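Local coordinates for protein estrogen receptor (Crassostrea gigas, PDB 4N1Y) that probably regulates transcription as a constitutively active nuclear receptor whose hormone-operated switch has become vestigial, at residues E115-V126 and H197-F208. Numbering follows the deposited sequence.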
loop_
_atom_site.group_PDB
_atom_site.type_symbol
_atom_site.label_atom_id
_atom_site.label_comp_id
_atom_site.label_asym_id
_atom_site.label_seq_id
_atom_site.Cartn_x
_atom_site.Cartn_y
_atom_site.Cartn_z
ATOM N N GLU B 115 7.003 -20.882 -5.423
ATOM C CA GLU B 115 5.721 -20.621 -4.783
ATOM C C GLU B 115 5.578 -19.170 -4.326
ATOM O O GLU B 115 5.010 -18.905 -3.266
ATOM C CB GLU B 115 5.556 -21.578 -3.605
ATOM C CG GLU B 115 5.762 -23.032 -4.037
ATOM C CD GLU B 115 5.754 -24.018 -2.885
ATOM O OE1 GLU B 115 5.645 -23.576 -1.722
ATOM O OE2 GLU B 115 5.903 -25.234 -3.145
ATOM N N MET B 116 6.078 -18.242 -5.142
ATOM C CA MET B 116 5.966 -16.817 -4.867
ATOM C C MET B 116 5.283 -16.119 -6.027
ATOM O O MET B 116 5.632 -14.993 -6.405
ATOM C CB MET B 116 7.335 -16.199 -4.648
ATOM C CG MET B 116 8.078 -16.806 -3.499
ATOM S SD MET B 116 9.597 -15.930 -3.120
ATOM C CE MET B 116 8.925 -14.420 -2.444
ATOM N N THR B 117 4.328 -16.809 -6.625
ATOM C CA THR B 117 3.698 -16.279 -7.812
ATOM C C THR B 117 2.939 -14.984 -7.573
ATOM O O THR B 117 3.171 -14.005 -8.275
ATOM C CB THR B 117 2.761 -17.311 -8.424
ATOM O OG1 THR B 117 3.545 -18.403 -8.935
ATOM C CG2 THR B 117 2.024 -16.711 -9.560
ATOM N N GLU B 118 2.075 -14.960 -6.564
ATOM C CA GLU B 118 1.224 -13.800 -6.300
ATOM C C GLU B 118 2.116 -12.611 -6.019
ATOM O O GLU B 118 1.834 -11.495 -6.475
ATOM C CB GLU B 118 0.202 -14.059 -5.168
ATOM C CG GLU B 118 0.434 -13.449 -3.780
ATOM C CD GLU B 118 -0.678 -13.843 -2.778
ATOM O OE1 GLU B 118 -1.695 -14.435 -3.207
ATOM O OE2 GLU B 118 -0.535 -13.573 -1.562
ATOM N N ILE B 119 3.185 -12.845 -5.266
ATOM C CA ILE B 119 4.150 -11.787 -5.012
ATOM C C ILE B 119 4.795 -11.275 -6.302
ATOM O O ILE B 119 4.701 -10.088 -6.614
ATOM C CB ILE B 119 5.245 -12.246 -4.043
ATOM C CG1 ILE B 119 4.645 -12.460 -2.648
ATOM C CG2 ILE B 119 6.376 -11.222 -3.987
ATOM C CD1 ILE B 119 5.568 -13.152 -1.685
ATOM N N PHE B 120 5.423 -12.156 -7.072
ATOM C CA PHE B 120 6.173 -11.679 -8.233
ATOM C C PHE B 120 5.281 -11.175 -9.362
ATOM O O PHE B 120 5.687 -10.299 -10.135
ATOM C CB PHE B 120 7.104 -12.764 -8.751
ATOM C CG PHE B 120 8.228 -13.056 -7.825
ATOM C CD1 PHE B 120 8.622 -12.111 -6.893
ATOM C CD2 PHE B 120 8.886 -14.272 -7.866
ATOM C CE1 PHE B 120 9.654 -12.376 -6.018
ATOM C CE2 PHE B 120 9.922 -14.543 -7.001
ATOM C CZ PHE B 120 10.308 -13.595 -6.074
ATOM N N GLU B 121 4.054 -11.685 -9.430
ATOM C CA GLU B 121 3.126 -11.213 -10.448
ATOM C C GLU B 121 2.741 -9.762 -10.227
ATOM O O GLU B 121 2.562 -9.011 -11.174
ATOM C CB GLU B 121 1.872 -12.072 -10.461
ATOM C CG GLU B 121 1.881 -13.168 -11.494
ATOM C CD GLU B 121 0.572 -13.922 -11.510
ATOM O OE1 GLU B 121 -0.487 -13.284 -11.318
ATOM O OE2 GLU B 121 0.591 -15.139 -11.777
ATOM N N GLN B 122 2.638 -9.367 -8.968
ATOM C CA GLN B 122 2.369 -7.991 -8.625
ATOM C C GLN B 122 3.589 -7.097 -8.925
ATOM O O GLN B 122 3.467 -6.009 -9.501
ATOM C CB GLN B 122 1.953 -7.909 -7.162
ATOM C CG GLN B 122 1.335 -6.589 -6.760
ATOM C CD GLN B 122 0.676 -6.662 -5.405
ATOM O OE1 GLN B 122 1.076 -7.455 -4.550
ATOM N NE2 GLN B 122 -0.367 -5.865 -5.212
ATOM N N VAL B 123 4.764 -7.564 -8.523
ATOM C CA VAL B 123 6.001 -6.844 -8.797
ATOM C C VAL B 123 6.266 -6.663 -10.271
ATOM O O VAL B 123 6.547 -5.559 -10.722
ATOM C CB VAL B 123 7.219 -7.553 -8.184
ATOM C CG1 VAL B 123 8.488 -6.820 -8.574
ATOM C CG2 VAL B 123 7.086 -7.617 -6.672
ATOM N N ALA B 124 6.189 -7.766 -11.013
ATOM C CA ALA B 124 6.371 -7.755 -12.463
ATOM C C ALA B 124 5.424 -6.759 -13.159
ATOM O O ALA B 124 5.836 -6.038 -14.076
ATOM C CB ALA B 124 6.165 -9.140 -13.010
ATOM N N ALA B 125 4.166 -6.714 -12.711
ATOM C CA ALA B 125 3.191 -5.767 -13.248
ATOM C C ALA B 125 3.596 -4.333 -12.920
ATOM O O ALA B 125 3.490 -3.440 -13.758
ATOM C CB ALA B 125 1.795 -6.054 -12.696
ATOM N N VAL B 126 4.061 -4.122 -11.693
ATOM C CA VAL B 126 4.551 -2.819 -11.305
ATOM C C VAL B 126 5.701 -2.442 -12.228
ATOM O O VAL B 126 5.765 -1.304 -12.705
ATOM C CB VAL B 126 5.010 -2.787 -9.826
ATOM C CG1 VAL B 126 5.946 -1.623 -9.585
ATOM C CG2 VAL B 126 3.806 -2.737 -8.870
ATOM N N HIS B 197 0.972 -0.918 -4.496
ATOM C CA HIS B 197 1.143 -2.329 -4.858
ATOM C C HIS B 197 2.436 -2.896 -4.299
ATOM O O HIS B 197 2.485 -4.054 -3.866
ATOM C CB HIS B 197 1.063 -2.503 -6.374
ATOM C CG HIS B 197 -0.264 -2.091 -6.920
ATOM N ND1 HIS B 197 -1.421 -2.778 -6.629
ATOM C CD2 HIS B 197 -0.639 -1.001 -7.636
ATOM C CE1 HIS B 197 -2.449 -2.155 -7.184
ATOM N NE2 HIS B 197 -2.005 -1.069 -7.789
ATOM N N ILE B 198 3.481 -2.082 -4.315
ATOM C CA ILE B 198 4.756 -2.458 -3.730
ATOM C C ILE B 198 4.606 -2.757 -2.236
ATOM O O ILE B 198 5.204 -3.696 -1.713
ATOM C CB ILE B 198 5.781 -1.361 -3.951
ATOM C CG1 ILE B 198 6.298 -1.415 -5.397
ATOM C CG2 ILE B 198 6.944 -1.518 -2.998
ATOM C CD1 ILE B 198 7.151 -2.653 -5.697
ATOM N N ARG B 199 3.804 -1.944 -1.559
ATOM C CA ARG B 199 3.502 -2.142 -0.148
ATOM C C ARG B 199 2.785 -3.480 0.081
ATOM O O ARG B 199 3.130 -4.244 0.983
ATOM C CB ARG B 199 2.646 -0.983 0.365
ATOM C CG ARG B 199 2.124 -1.145 1.781
ATOM C CD ARG B 199 3.243 -0.999 2.806
ATOM N NE ARG B 199 3.912 0.307 2.773
ATOM C CZ ARG B 199 3.598 1.348 3.548
ATOM N NH1 ARG B 199 2.584 1.266 4.405
ATOM N NH2 ARG B 199 4.280 2.487 3.450
ATOM N N GLN B 200 1.789 -3.763 -0.750
ATOM C CA GLN B 200 1.061 -5.017 -0.666
ATOM C C GLN B 200 2.014 -6.188 -0.952
ATOM O O GLN B 200 2.024 -7.198 -0.239
ATOM C CB GLN B 200 -0.125 -5.009 -1.625
ATOM C CG GLN B 200 -0.993 -6.236 -1.512
ATOM C CD GLN B 200 -2.281 -6.101 -2.287
ATOM O OE1 GLN B 200 -2.358 -5.365 -3.268
ATOM N NE2 GLN B 200 -3.309 -6.805 -1.841
ATOM N N ALA B 201 2.830 -6.043 -1.986
ATOM C CA ALA B 201 3.800 -7.079 -2.298
ATOM C C ALA B 201 4.797 -7.278 -1.152
ATOM O O ALA B 201 5.184 -8.406 -0.845
ATOM C CB ALA B 201 4.538 -6.745 -3.585
ATOM N N GLY B 202 5.200 -6.188 -0.514
ATOM C CA GLY B 202 6.171 -6.258 0.565
ATOM C C GLY B 202 5.649 -7.078 1.718
ATOM O O GLY B 202 6.340 -7.956 2.252
ATOM N N GLU B 203 4.407 -6.795 2.087
ATOM C CA GLU B 203 3.750 -7.446 3.212
ATOM C C GLU B 203 3.680 -8.946 3.002
ATOM O O GLU B 203 3.993 -9.749 3.901
ATOM C CB GLU B 203 2.355 -6.858 3.386
ATOM C CG GLU B 203 1.527 -7.394 4.526
ATOM C CD GLU B 203 1.858 -6.713 5.831
ATOM O OE1 GLU B 203 2.739 -5.829 5.839
ATOM O OE2 GLU B 203 1.210 -7.034 6.845
ATOM N N ARG B 204 3.258 -9.324 1.803
ATOM C CA ARG B 204 3.188 -10.726 1.453
ATOM C C ARG B 204 4.582 -11.317 1.405
ATOM O O ARG B 204 4.795 -12.463 1.809
ATOM C CB ARG B 204 2.474 -10.894 0.128
ATOM C CG ARG B 204 1.022 -10.517 0.232
ATOM C CD ARG B 204 0.362 -10.489 -1.114
ATOM N NE ARG B 204 -1.075 -10.346 -0.971
ATOM C CZ ARG B 204 -1.892 -10.069 -1.976
ATOM N NH1 ARG B 204 -1.398 -9.899 -3.197
ATOM N NH2 ARG B 204 -3.194 -9.960 -1.761
ATOM N N GLY B 205 5.531 -10.525 0.915
ATOM C CA GLY B 205 6.921 -10.937 0.875
ATOM C C GLY B 205 7.436 -11.335 2.239
ATOM O O GLY B 205 7.939 -12.447 2.427
ATOM N N ILE B 206 7.268 -10.437 3.203
ATOM C CA ILE B 206 7.750 -10.684 4.553
ATOM C C ILE B 206 7.054 -11.893 5.168
ATOM O O ILE B 206 7.718 -12.753 5.740
ATOM C CB ILE B 206 7.559 -9.443 5.441
ATOM C CG1 ILE B 206 8.627 -8.398 5.085
ATOM C CG2 ILE B 206 7.628 -9.811 6.927
ATOM C CD1 ILE B 206 8.356 -7.037 5.616
ATOM N N ALA B 207 5.738 -11.993 4.991
ATOM C CA ALA B 207 4.992 -13.132 5.512
ATOM C C ALA B 207 5.530 -14.431 4.951
ATOM O O ALA B 207 5.687 -15.414 5.686
ATOM C CB ALA B 207 3.526 -13.004 5.204
ATOM N N PHE B 208 5.805 -14.445 3.652
ATOM C CA PHE B 208 6.353 -15.647 3.023
ATOM C C PHE B 208 7.724 -16.014 3.593
ATOM O O PHE B 208 7.986 -17.173 3.903
ATOM C CB PHE B 208 6.436 -15.470 1.505
ATOM C CG PHE B 208 7.010 -16.661 0.786
ATOM C CD1 PHE B 208 6.207 -17.756 0.489
ATOM C CD2 PHE B 208 8.326 -16.667 0.363
ATOM C CE1 PHE B 208 6.716 -18.850 -0.180
ATOM C CE2 PHE B 208 8.840 -17.757 -0.310
ATOM C CZ PHE B 208 8.034 -18.848 -0.586
#
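Two helices of the nuclear-receptor ligand-binding domain, 117-132 and 187-215, pack nearly antiparallel through Ile-119, Gln-122, Ala-201 and Arg-204, their segment axes 9.3 Å apart at 155°. Gln-122 is one knob, set among His-197, Gln-200, Ala-201 and Arg-204. With CG anti to the backbone N (chi1 -166°) and the chain extended, its amide reaches across the Gln-200 side chain, and NE2 donates to Gln-200 OE1 at 2.8 Å. The acceptor lies in the Gln-122 amide plane, whereas the donor sits above the Gln-200 carbonyl plane; NE2 also lies, without hydrogen bonding, at the edge of the His-197 ring, whose polar partner is Asn-150 of the second subunit. Were Gln-122 replaced by an alanine, Gln-200 OE1 would probably lose this donor and a gap open beside His-197 and Ala-201. Ile-119 is the second knob, among Ala-201, Arg-204, Gly-205 and Phe-208, where the helices share a layer of the three-layer sandwich; its CD1 is 3.6 Å from Gly-205 CA. Val-123 CG2 rests on the Ala-201 methyl. At the other end Met-116, the N-cap residue, lays CG over one face of the Phe-208 ring, 3.8 Å from its centroid, while SD approaches obliquely in a Met-aromatic contact. Glu-118 OE2 stands over one face of the Arg-204 guanidinium, 3.3 Å from NE, a salt bridge of charges alone; Gln-200 CG covers the opposite face, and NE pairs with Glu-203 of the second subunit.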